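PDB 3QAC: 11S globulin seed storage protein from Amaranthus hypochondriacus, which probably serves as a nutrient reserve of the seed, a hexameric globulin whose subunits each carry two cupin domains. Local coordinates for residues V52-I57 with I347-R352; Y75-N80 with L372-L377; K296-T301 with L307-S312; I357-V360 with S366-D369; M407-S410 with S416-R419. One frame throughout, in Å; residues are numbered along the deposited sequence.

Interaction 1 (V52-I57 with I347-R352)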
# COMPACT_ATOMS: atom_id res chain seq x y z
N VAL A 52 -2.98 -2.86 20.73
CA VAL A 52 -4.15 -3.50 21.27
C VAL A 52 -4.54 -2.77 22.54
O VAL A 52 -3.68 -2.43 23.38
CB VAL A 52 -3.91 -5.01 21.52
CG1 VAL A 52 -5.12 -5.66 22.14
CG2 VAL A 52 -3.53 -5.72 20.23
N ILE A 53 -5.83 -2.50 22.65
CA ILE A 53 -6.42 -2.05 23.90
C ILE A 53 -7.61 -2.91 24.29
O ILE A 53 -8.21 -3.61 23.47
CB ILE A 53 -6.86 -0.60 23.84
CG1 ILE A 53 -7.93 -0.41 22.78
CG2 ILE A 53 -5.66 0.31 23.60
CD1 ILE A 53 -8.66 0.93 22.92
N ARG A 54 -7.95 -2.85 25.57
CA ARG A 54 -9.14 -3.50 26.06
C ARG A 54 -9.84 -2.47 26.92
O ARG A 54 -9.23 -1.88 27.81
CB ARG A 54 -8.79 -4.76 26.85
CG ARG A 54 -9.96 -5.33 27.63
CD ARG A 54 -9.58 -6.64 28.32
NE ARG A 54 -8.52 -6.45 29.31
CZ ARG A 54 -7.56 -7.34 29.55
NH1 ARG A 54 -6.63 -7.08 30.46
NH2 ARG A 54 -7.52 -8.47 28.87
N ARG A 55 -11.10 -2.21 26.63
CA ARG A 55 -11.86 -1.25 27.41
C ARG A 55 -12.91 -2.01 28.16
O ARG A 55 -13.60 -2.87 27.60
CB ARG A 55 -12.53 -0.19 26.55
CG ARG A 55 -11.58 0.60 25.66
CD ARG A 55 -12.32 1.75 24.98
NE ARG A 55 -11.49 2.47 24.03
CZ ARG A 55 -10.58 3.39 24.36
NH1 ARG A 55 -10.36 3.70 25.64
NH2 ARG A 55 -9.88 4.00 23.42
N THR A 56 -13.01 -1.69 29.44
CA THR A 56 -14.04 -2.22 30.29
C THR A 56 -14.91 -1.05 30.66
O THR A 56 -14.49 -0.14 31.36
CB THR A 56 -13.43 -2.84 31.53
OG1 THR A 56 -12.58 -3.92 31.14
CG2 THR A 56 -14.52 -3.35 32.45
N ILE A 57 -16.12 -1.05 30.14
CA ILE A 57 -17.05 0.03 30.39
C ILE A 57 -18.07 -0.48 31.38
O ILE A 57 -18.83 -1.41 31.07
CB ILE A 57 -17.79 0.43 29.11
CG1 ILE A 57 -16.79 0.71 27.99
CG2 ILE A 57 -18.70 1.62 29.37
CD1 ILE A 57 -17.44 1.04 26.67
N ILE A 347 -2.87 -11.59 15.71
CA ILE A 347 -2.82 -11.20 17.10
C ILE A 347 -3.84 -12.05 17.80
O ILE A 347 -5.02 -11.76 17.78
CB ILE A 347 -3.09 -9.69 17.35
CG1 ILE A 347 -1.95 -8.85 16.78
CG2 ILE A 347 -3.16 -9.40 18.83
CD1 ILE A 347 -1.80 -8.95 15.24
N MET A 348 -3.36 -13.15 18.36
CA MET A 348 -4.24 -14.07 19.06
C MET A 348 -4.39 -13.73 20.53
O MET A 348 -3.48 -13.89 21.34
CB MET A 348 -3.75 -15.49 18.96
CG MET A 348 -4.50 -16.34 19.95
SD MET A 348 -4.10 -18.04 19.80
CE MET A 348 -2.34 -17.95 20.07
N TYR A 349 -5.58 -13.27 20.86
CA TYR A 349 -5.98 -12.92 22.21
C TYR A 349 -6.73 -14.08 22.84
O TYR A 349 -7.69 -14.61 22.25
CB TYR A 349 -6.95 -11.78 22.09
CG TYR A 349 -7.53 -11.31 23.38
CD1 TYR A 349 -6.79 -10.52 24.25
CD2 TYR A 349 -8.84 -11.62 23.72
CE1 TYR A 349 -7.33 -10.06 25.42
CE2 TYR A 349 -9.39 -11.16 24.90
CZ TYR A 349 -8.62 -10.38 25.75
OH TYR A 349 -9.14 -9.91 26.92
N CYS A 350 -6.32 -14.46 24.04
CA CYS A 350 -7.03 -15.53 24.73
C CYS A 350 -8.24 -15.00 25.45
O CYS A 350 -8.14 -14.15 26.33
CB CYS A 350 -6.14 -16.28 25.71
SG CYS A 350 -7.10 -17.54 26.57
N VAL A 351 -9.40 -15.54 25.08
CA VAL A 351 -10.67 -15.14 25.65
C VAL A 351 -10.99 -15.90 26.92
O VAL A 351 -11.38 -15.30 27.92
CB VAL A 351 -11.82 -15.30 24.64
CG1 VAL A 351 -13.15 -14.98 25.29
CG2 VAL A 351 -11.60 -14.40 23.43
N ARG A 352 -10.85 -17.23 26.89
CA ARG A 352 -10.99 -18.03 28.11
C ARG A 352 -10.25 -19.34 28.00
O ARG A 352 -9.77 -19.71 26.93
CB ARG A 352 -12.47 -18.29 28.44
CG ARG A 352 -13.16 -19.23 27.48
CD ARG A 352 -14.33 -19.96 28.14
NE ARG A 352 -13.88 -20.82 29.23
CZ ARG A 352 -13.37 -22.03 29.06
NH1 ARG A 352 -12.97 -22.74 30.11
NH2 ARG A 352 -13.23 -22.54 27.84
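Arg54 and Tyr349 make the polar half of this buried contact, meeting between a strand of the first cupin domain and one of the second. Arg54 NH2 donates to Tyr349 OH over 2.9 Å, with an angle of 151° at the hydrogen. The hydroxyl sits at the guanidinium edge, almost exactly in its plane, while NH2 in turn lies at the edge of the tyrosine ring, the two planes being turned 60° apart. Arg54 CD already lies 3.6 Å from Tyr349 OH; the bend at chi3 (63°) beyond it turns the guanidinium so that NH2 meets the hydroxyl. This hydroxyl is gripped twice, since it is also hydrogen-bonded to Glu77 OE2. Arg54 is anchored more strongly by a salt bridge from NH1 to Glu36 OE2, which probably fixes the rotation of its guanidinium. A leucine at Arg54 would probably leave Glu36 without its charged mate and let the Tyr349 hydroxyl lose one of its two fixing bonds.

The apolar half is a single pair of branches: Val52 CG2 and Ile347 CG2 lie 4.0 Å apart, their side chains sliding past each other in opposite directions.

Other strands and a loop bracket both pairs. Leu377 of strand 377-380 touches Val52 and Ile347 alike, Val159 and Val161 of strand 158-164 pack against Arg54 and Tyr349 respectively, and the loop residue Trp38 lies on both Val52 and Arg54, so that strands 51-57 and 346-351 meet inside a shared core.

Interaction 2 (Y75-N80 with L372-L377)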
# COMPACT_ATOMS: atom_id res chain seq x y z
N TYR A 75 -13.65 -6.79 19.20
CA TYR A 75 -14.38 -7.95 19.66
C TYR A 75 -14.99 -7.62 21.01
O TYR A 75 -14.31 -7.14 21.92
CB TYR A 75 -13.47 -9.16 19.76
CG TYR A 75 -14.14 -10.38 20.35
CD1 TYR A 75 -15.05 -11.11 19.61
CD2 TYR A 75 -13.85 -10.80 21.63
CE1 TYR A 75 -15.67 -12.22 20.13
CE2 TYR A 75 -14.46 -11.92 22.17
CZ TYR A 75 -15.37 -12.62 21.41
OH TYR A 75 -15.98 -13.73 21.94
N ILE A 76 -16.29 -7.86 21.11
CA ILE A 76 -17.02 -7.66 22.35
C ILE A 76 -16.84 -8.94 23.14
O ILE A 76 -17.47 -9.96 22.85
CB ILE A 76 -18.51 -7.41 22.09
CG1 ILE A 76 -18.69 -6.13 21.25
CG2 ILE A 76 -19.28 -7.31 23.38
CD1 ILE A 76 -17.88 -4.94 21.73
N GLU A 77 -15.96 -8.89 24.14
CA GLU A 77 -15.60 -10.07 24.88
C GLU A 77 -16.73 -10.41 25.83
O GLU A 77 -17.00 -11.58 26.11
CB GLU A 77 -14.33 -9.82 25.69
CG GLU A 77 -13.84 -11.04 26.42
CD GLU A 77 -12.82 -10.73 27.49
OE1 GLU A 77 -13.13 -10.98 28.68
OE2 GLU A 77 -11.73 -10.23 27.16
N GLN A 78 -17.37 -9.36 26.32
CA GLN A 78 -18.34 -9.52 27.39
C GLN A 78 -19.34 -8.41 27.34
O GLN A 78 -19.02 -7.28 27.01
CB GLN A 78 -17.61 -9.47 28.73
CG GLN A 78 -18.45 -9.91 29.93
CD GLN A 78 -17.68 -9.82 31.24
OE1 GLN A 78 -17.53 -8.73 31.81
NE2 GLN A 78 -17.18 -10.96 31.74
N GLY A 79 -20.58 -8.74 27.68
CA GLY A 79 -21.61 -7.75 27.84
C GLY A 79 -22.35 -7.42 26.57
O GLY A 79 -22.18 -8.04 25.52
N ASN A 80 -23.22 -6.42 26.69
CA ASN A 80 -23.87 -5.84 25.55
C ASN A 80 -24.04 -4.35 25.80
O ASN A 80 -23.83 -3.86 26.91
CB ASN A 80 -25.22 -6.50 25.27
CG ASN A 80 -25.85 -7.08 26.52
OD1 ASN A 80 -26.32 -6.35 27.40
ND2 ASN A 80 -25.88 -8.41 26.60
N LEU A 372 -1.09 -19.81 27.24
CA LEU A 372 -1.85 -18.57 27.22
C LEU A 372 -3.12 -18.78 27.99
O LEU A 372 -3.74 -19.84 27.89
CB LEU A 372 -2.25 -18.22 25.79
CG LEU A 372 -1.57 -17.21 24.88
CD1 LEU A 372 -2.66 -16.70 23.92
CD2 LEU A 372 -0.93 -16.08 25.64
N SER A 373 -3.53 -17.77 28.74
CA SER A 373 -4.82 -17.81 29.44
C SER A 373 -5.53 -16.48 29.35
O SER A 373 -5.05 -15.55 28.68
CB SER A 373 -4.65 -18.23 30.90
OG SER A 373 -3.55 -17.57 31.50
N ARG A 374 -6.65 -16.38 30.04
CA ARG A 374 -7.54 -15.23 29.94
C ARG A 374 -6.75 -13.93 29.85
O ARG A 374 -5.88 -13.66 30.67
CB ARG A 374 -8.52 -15.20 31.13
CG ARG A 374 -9.41 -13.93 31.27
CD ARG A 374 -9.50 -13.14 29.95
NE ARG A 374 -10.07 -11.79 30.03
CZ ARG A 374 -9.61 -10.77 30.76
NH1 ARG A 374 -8.56 -10.91 31.57
NH2 ARG A 374 -10.24 -9.59 30.71
N GLY A 375 -7.06 -13.13 28.83
CA GLY A 375 -6.64 -11.74 28.78
C GLY A 375 -5.23 -11.55 28.27
O GLY A 375 -4.77 -10.42 28.17
N GLN A 376 -4.55 -12.65 27.98
CA GLN A 376 -3.23 -12.57 27.37
C GLN A 376 -3.33 -12.73 25.87
O GLN A 376 -4.24 -13.40 25.37
CB GLN A 376 -2.33 -13.66 27.91
CG GLN A 376 -2.27 -13.75 29.42
CD GLN A 376 -1.28 -14.81 29.88
OE1 GLN A 376 -1.25 -15.92 29.34
NE2 GLN A 376 -0.47 -14.48 30.87
N LEU A 377 -2.37 -12.16 25.15
CA LEU A 377 -2.33 -12.35 23.72
C LEU A 377 -0.92 -12.65 23.33
O LEU A 377 0.02 -12.27 24.01
CB LEU A 377 -2.84 -11.10 22.99
CG LEU A 377 -2.03 -9.81 23.21
CD1 LEU A 377 -0.78 -9.82 22.35
CD2 LEU A 377 -2.89 -8.59 22.89
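A type II beta turn from Ser373 to Gln376 carries Arg374 across to Glu77, which sits in a classic beta bulge of strand 72-78, so a turn of the second cupin domain meets a strand of the first. The link is a weak salt bridge: Arg374 NE donates to Glu77 OE1 over a long 3.4 Å, though nearly straight, with 165° at the hydrogen. Glu77 runs out extended, while Arg374 bends at chi2 (19°) and so brings its end nearer to the carboxylate. OE1 lies at the edge of the guanidinium, but the carboxylate plane stands 87° to it, so the two groups do not form the flat, two-bonded pairing of an ideal carboxylate-guanidinium bridge. Glu77 has a stronger partner in Tyr349 OH, which binds its other oxygen, OE2.

The turn is closed by Gln376 N donating to Ser373 O at 3.0 Å, and braced by Ser373 N donating to Gln376 OE1 at 3.0 Å, from above the amide carbonyl plane. Gly375 adopts a positive phi, as is usual at the third position of a type II turn.

Around the pair, Glu77 and Gln78 both bond through their backbones to Val159 of strand 158-164, the Glu77 side chain rests on Val161, and Arg374 lies on Tyr349 of strand 346-351.

Interaction 3 (K296-T301 with L307-S312)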
# COMPACT_ATOMS: atom_id res chain seq x y z
N LYS A 296 -22.34 -20.30 11.82
CA LYS A 296 -21.43 -19.57 10.94
C LYS A 296 -20.03 -20.17 10.91
O LYS A 296 -19.27 -19.93 9.99
CB LYS A 296 -21.41 -18.09 11.28
CG LYS A 296 -22.78 -17.43 11.09
CD LYS A 296 -22.70 -15.91 11.17
CE LYS A 296 -23.77 -15.25 10.28
NZ LYS A 296 -23.53 -13.77 10.07
N ALA A 297 -19.72 -20.98 11.92
CA ALA A 297 -18.45 -21.69 11.94
C ALA A 297 -18.06 -22.27 10.58
O ALA A 297 -18.89 -22.85 9.88
CB ALA A 297 -18.49 -22.79 13.00
N ASP A 298 -16.79 -22.10 10.19
CA ASP A 298 -16.29 -22.66 8.94
C ASP A 298 -15.76 -24.04 9.23
O ASP A 298 -15.65 -24.90 8.35
CB ASP A 298 -15.14 -21.83 8.37
CG ASP A 298 -15.37 -20.34 8.54
OD1 ASP A 298 -15.95 -19.73 7.61
OD2 ASP A 298 -14.96 -19.80 9.60
N VAL A 299 -15.40 -24.23 10.49
CA VAL A 299 -14.85 -25.49 10.91
C VAL A 299 -15.54 -25.89 12.19
O VAL A 299 -15.67 -25.09 13.12
CB VAL A 299 -13.33 -25.37 11.16
CG1 VAL A 299 -12.76 -26.71 11.57
CG2 VAL A 299 -12.62 -24.85 9.91
N TYR A 300 -16.05 -27.12 12.20
CA TYR A 300 -16.36 -27.81 13.43
C TYR A 300 -15.76 -29.20 13.36
O TYR A 300 -15.71 -29.82 12.29
CB TYR A 300 -17.86 -27.91 13.70
CG TYR A 300 -18.13 -28.89 14.82
CD1 TYR A 300 -18.87 -30.04 14.61
CD2 TYR A 300 -17.57 -28.68 16.08
CE1 TYR A 300 -19.09 -30.95 15.65
CE2 TYR A 300 -17.77 -29.58 17.11
CZ TYR A 300 -18.53 -30.71 16.90
OH TYR A 300 -18.72 -31.59 17.94
N THR A 301 -15.29 -29.69 14.49
CA THR A 301 -14.87 -31.08 14.60
C THR A 301 -15.39 -31.59 15.93
O THR A 301 -15.04 -31.07 16.98
CB THR A 301 -13.32 -31.24 14.50
OG1 THR A 301 -12.86 -30.71 13.25
CG2 THR A 301 -12.93 -32.71 14.58
N LEU A 307 -14.00 -23.08 14.57
CA LEU A 307 -13.28 -21.93 14.09
C LEU A 307 -14.27 -21.14 13.27
O LEU A 307 -14.99 -21.70 12.46
CB LEU A 307 -12.10 -22.40 13.25
CG LEU A 307 -11.03 -21.40 12.85
CD1 LEU A 307 -10.33 -20.85 14.11
CD2 LEU A 307 -10.05 -22.10 11.94
N THR A 308 -14.34 -19.84 13.50
CA THR A 308 -15.31 -19.00 12.81
C THR A 308 -14.60 -17.78 12.29
O THR A 308 -14.00 -17.03 13.06
CB THR A 308 -16.44 -18.57 13.75
OG1 THR A 308 -17.16 -19.73 14.18
CG2 THR A 308 -17.39 -17.64 13.05
N THR A 309 -14.65 -17.58 10.97
CA THR A 309 -13.90 -16.48 10.37
C THR A 309 -14.77 -15.28 10.05
O THR A 309 -15.92 -15.42 9.65
CB THR A 309 -13.15 -16.91 9.10
OG1 THR A 309 -14.09 -17.17 8.06
CG2 THR A 309 -12.33 -18.15 9.36
N VAL A 310 -14.22 -14.10 10.28
CA VAL A 310 -14.81 -12.88 9.78
C VAL A 310 -13.86 -12.32 8.73
O VAL A 310 -12.72 -11.96 9.04
CB VAL A 310 -14.95 -11.83 10.87
CG1 VAL A 310 -15.80 -10.67 10.36
CG2 VAL A 310 -15.56 -12.44 12.09
N ASN A 311 -14.35 -12.28 7.50
CA ASN A 311 -13.62 -11.68 6.40
C ASN A 311 -14.55 -10.86 5.52
O ASN A 311 -15.60 -10.42 5.97
CB ASN A 311 -12.87 -12.74 5.60
CG ASN A 311 -13.79 -13.79 4.99
OD1 ASN A 311 -14.99 -13.57 4.83
ND2 ASN A 311 -13.23 -14.94 4.64
N SER A 312 -14.14 -10.64 4.28
CA SER A 312 -14.82 -9.71 3.40
C SER A 312 -16.15 -10.24 2.87
O SER A 312 -16.93 -9.48 2.30
CB SER A 312 -13.92 -9.37 2.21
OG SER A 312 -12.75 -8.70 2.63
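Val299 and Leu307 form an antiparallel hydrogen-bonded pair, with Leu307 N donating to Val299 O at 3.0 Å and Val299 N to Leu307 O at 3.2 Å. Asp298 N adds a second donor to Leu307 O at 2.9 Å, almost along the C=O axis, so both Asp298 and Val299 face one residue and the carbonyl is held twice.

The Asp298 carboxylate comes over to the partner strand. Its OD2 accepts from Thr309 N at a short 2.6 Å through its syn lone pair, although the bond is bent to 136°. Thr309 OG1 lies 3.2 Å from both Asp298 OD1 and OD2, at weak bonding distance; a chi1 of 70° puts this hydroxyl between the backbone N and the carbonyl carbon, facing the aspartate. On the other flank Thr308 OG1 makes a close packing contact, not a hydrogen bond, with Ala297 CA at 3.2 Å. Val299 and Leu307 lie side by side and point the same way, CB to CB at 3.8 Å.

This is a beta hairpin, strands 299-301 and 305-310, entered through a classic beta bulge whose aspartate ties the incoming chain to the next strand, at the edge of a sheet of the second cupin domain.

Interaction 4 (I357-V360 with S366-D369)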
# COMPACT_ATOMS: atom_id res chain seq x y z
N ILE A 357 0.75 -23.07 23.74
CA ILE A 357 0.92 -22.52 22.41
C ILE A 357 2.38 -22.59 22.05
O ILE A 357 3.24 -22.18 22.82
CB ILE A 357 0.36 -21.08 22.34
CG1 ILE A 357 -1.15 -21.11 22.54
CG2 ILE A 357 0.70 -20.45 20.99
CD1 ILE A 357 -1.77 -19.77 22.78
N GLN A 358 2.66 -23.13 20.89
CA GLN A 358 4.03 -23.15 20.43
C GLN A 358 4.15 -22.55 19.02
O GLN A 358 3.36 -22.87 18.11
CB GLN A 358 4.65 -24.55 20.52
CG GLN A 358 6.15 -24.52 20.24
CD GLN A 358 6.85 -25.84 20.46
OE1 GLN A 358 6.23 -26.92 20.47
NE2 GLN A 358 8.16 -25.78 20.62
N ILE A 359 5.14 -21.66 18.87
CA ILE A 359 5.32 -20.88 17.67
C ILE A 359 6.77 -21.00 17.22
O ILE A 359 7.71 -20.94 18.03
CB ILE A 359 4.98 -19.40 17.92
CG1 ILE A 359 3.57 -19.28 18.50
CG2 ILE A 359 5.18 -18.56 16.66
CD1 ILE A 359 3.19 -17.86 18.82
N VAL A 360 6.93 -21.20 15.92
CA VAL A 360 8.22 -21.43 15.30
C VAL A 360 8.48 -20.38 14.24
O VAL A 360 7.56 -19.97 13.51
CB VAL A 360 8.24 -22.81 14.62
CG1 VAL A 360 9.58 -23.05 13.91
CG2 VAL A 360 7.93 -23.91 15.61
N SER A 366 11.90 -22.52 17.97
CA SER A 366 10.74 -22.16 18.77
C SER A 366 10.96 -20.75 19.29
O SER A 366 12.04 -20.43 19.77
CB SER A 366 10.57 -23.15 19.92
OG SER A 366 9.53 -22.73 20.80
N VAL A 367 9.96 -19.89 19.17
CA VAL A 367 10.12 -18.53 19.68
C VAL A 367 9.11 -18.34 20.77
O VAL A 367 9.03 -17.30 21.39
CB VAL A 367 9.94 -17.47 18.59
CG1 VAL A 367 11.11 -17.52 17.60
CG2 VAL A 367 8.57 -17.65 17.88
N PHE A 368 8.36 -19.40 21.01
CA PHE A 368 7.29 -19.35 21.97
C PHE A 368 6.87 -20.76 22.31
O PHE A 368 6.63 -21.58 21.42
CB PHE A 368 6.10 -18.58 21.40
CG PHE A 368 5.10 -18.21 22.43
CD1 PHE A 368 3.91 -18.91 22.54
CD2 PHE A 368 5.36 -17.18 23.32
CE1 PHE A 368 2.99 -18.56 23.51
CE2 PHE A 368 4.46 -16.84 24.29
CZ PHE A 368 3.27 -17.53 24.39
N ASP A 369 6.81 -21.04 23.60
CA ASP A 369 6.32 -22.31 24.09
C ASP A 369 5.88 -22.09 25.53
O ASP A 369 6.61 -22.38 26.47
CB ASP A 369 7.39 -23.40 24.01
CG ASP A 369 6.84 -24.79 24.33
OD1 ASP A 369 5.60 -24.93 24.48
OD2 ASP A 369 7.64 -25.75 24.43
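Ile359 and the doublet Val367-Phe368 form the centre of the contact. Ile359 O takes Val367 N at 2.7 Å in an almost straight bond and Phe368 N in a weak, bent one, while Ile359 N donates to Phe368 O at 3.0 Å. Both residues of the doublet thus face Ile359, a classic beta bulge in an antiparallel hairpin. Apolar groups line the same side: Ile359 CB meets Phe368 CB at 3.7 Å, and Ile359 CG2 meets Val367 CG2, the two side chains crossing at about a right angle. With CG anti to the backbone N (chi1 -166°), the Phe368 ring swings toward Ile357, whose CB lies in the ring plane at its edge, 3.8 Å from CE1.

On the other face, Gln358 NE2 donates weakly but very straight (173°) to Ser366 OG, 3.3 Å away. Its amide also lies stacked on the Asp369 carboxylate, the planes only 14° apart.

Farther out, Leu19 packs on Ile359, Val367 and Phe368 and bonds to the Val367 backbone, while Val378 and Val380 back Ile359. Arg356 NE forms a salt bridge with Asp369 OD1. Glu216 N of the second subunit donates to Gln358 OE1, and Gly214 of that subunit packs on Gln358, Val360 and Ser366.

The hairpin is therefore two-sided in its chemistry: the Ile359-Phe368 face is hydrocarbon and turned to the domain's own interior, whereas the face of Gln358, Ser366 and Asp369, which also bears Val360, is mostly polar and meets the second subunit, with the glutamine amide bonded at OE1 and weakly at NE2, which is likely to hold it in one orientation.

Interaction 5 (M407-S410 with S416-R419)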
# COMPACT_ATOMS: atom_id res chain seq x y z
N MET A 407 -5.68 -16.13 5.26
CA MET A 407 -5.89 -17.52 4.99
C MET A 407 -4.80 -18.23 5.75
O MET A 407 -3.68 -17.73 5.80
CB MET A 407 -5.64 -17.78 3.51
CG MET A 407 -6.36 -18.96 2.96
SD MET A 407 -7.71 -18.35 1.93
CE MET A 407 -9.14 -18.74 2.95
N PHE A 408 -5.10 -19.37 6.33
CA PHE A 408 -4.03 -20.13 6.94
C PHE A 408 -3.95 -21.49 6.30
O PHE A 408 -4.82 -21.86 5.54
CB PHE A 408 -4.22 -20.25 8.45
CG PHE A 408 -5.36 -21.12 8.86
CD1 PHE A 408 -5.24 -22.49 8.89
CD2 PHE A 408 -6.56 -20.56 9.25
CE1 PHE A 408 -6.29 -23.29 9.29
CE2 PHE A 408 -7.63 -21.36 9.65
CZ PHE A 408 -7.49 -22.72 9.67
N GLN A 409 -2.88 -22.22 6.59
CA GLN A 409 -2.75 -23.57 6.09
C GLN A 409 -2.35 -24.48 7.22
O GLN A 409 -1.32 -24.27 7.87
CB GLN A 409 -1.69 -23.66 4.98
CG GLN A 409 -1.21 -25.09 4.77
CD GLN A 409 -0.70 -25.35 3.35
OE1 GLN A 409 -1.48 -25.62 2.45
NE2 GLN A 409 0.61 -25.28 3.16
N SER A 410 -3.18 -25.48 7.47
CA SER A 410 -2.82 -26.53 8.40
C SER A 410 -1.68 -27.34 7.80
O SER A 410 -1.55 -27.46 6.59
CB SER A 410 -4.02 -27.44 8.67
OG SER A 410 -5.11 -26.67 9.13
N SER A 416 -4.51 -30.19 4.45
CA SER A 416 -3.26 -29.78 5.09
C SER A 416 -2.15 -29.76 4.06
O SER A 416 -2.31 -30.29 2.95
CB SER A 416 -2.88 -30.74 6.22
OG SER A 416 -2.39 -31.97 5.69
N ALA A 417 -1.02 -29.15 4.41
CA ALA A 417 0.10 -29.11 3.48
C ALA A 417 0.52 -30.54 3.18
O ALA A 417 0.66 -30.92 2.03
CB ALA A 417 1.24 -28.35 4.06
N ILE A 418 0.70 -31.33 4.23
CA ILE A 418 1.18 -32.70 4.07
C ILE A 418 0.25 -33.52 3.16
O ILE A 418 0.70 -34.17 2.22
CB ILE A 418 1.32 -33.40 5.43
CG1 ILE A 418 2.38 -32.69 6.28
CG2 ILE A 418 1.66 -34.85 5.26
CD1 ILE A 418 3.70 -32.45 5.58
N ARG A 419 -1.04 -33.47 3.44
CA ARG A 419 -2.00 -34.25 2.67
C ARG A 419 -2.08 -33.80 1.20
O ARG A 419 -2.37 -34.60 0.33
CB ARG A 419 -3.37 -34.17 3.31
CG ARG A 419 -4.39 -34.99 2.59
CD ARG A 419 -5.33 -35.62 3.57
NE ARG A 419 -6.59 -35.96 2.93
CZ ARG A 419 -7.56 -36.64 3.52
NH1 ARG A 419 -8.69 -36.90 2.86
NH2 ARG A 419 -7.39 -37.06 4.78
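Ser410 O accepts from Ala417 N at 2.8 Å, with 150° at the hydrogen, so the chain leaving strand 408-410 is fastened to the first turn of a short, weakly bonded helix. Beside that bond Ser416 CA approaches Ser410 O to 3.2 Å in a CA-H...O contact, and Ser416 CB lies 3.6 Å from the same oxygen.

Ser416 holds the N-cap position. Its OG accepts from Arg419 N at 3.0 Å in a nearly straight bond (168°), satisfying an amide of the first turn that has no earlier carbonyl to use. A chi1 of 74° tucks OG back over the backbone, toward the amide of Arg419; it is also hydrogen-bonded to Gly413 O, so the capping hydroxyl has two partners.

The other side-chain contact comes from Gln409, which runs out extended and lays its terminal group against the methyl of Ala417; Gln409 CD is 3.6 Å from Ala417 CB. Replacing Gln409 by a glycine would probably open a gap beside this methyl and strip away packing against Pro88 of the second subunit. Ser410 OG, for its part, is hydrogen-bonded to Thr448 OG1.

Strand 408-410 pairs with strand 335-341, Gln409 bonding through its backbone to Tyr340 and Phe408 standing edge-to-face with His339. The helical end is packed by helix 434-442, where Leu440 and Lys441 touch Ile418, and Phe224 of the second subunit reaches Ile418 too, placing this strand-to-helix passage beside a subunit interface.

In the fold
Interactions 1 and 2 join the two cupin domains through side chains alone, one buried and the other at the surface; they are joined where Tyr349 of interaction 1 meets Glu77 of interaction 2, so the arginines, tyrosine and glutamate form one polar network. Interactions 3, 4 and 5 lie within the second domain, link residues close in sequence and all include backbone bonds, to which interaction 4 adds extensive apolar packing. Interactions 3 and 4 are both bulged hairpins, in different sheets, the first partly exposed with a carboxylate reaching across, the second buried. Interaction 5 is a buried strand-to-helix turn touching interaction 3 through Leu307 and Phe408. Interactions 4 and 5, about 18 Å apart between centres, both meet the second subunit.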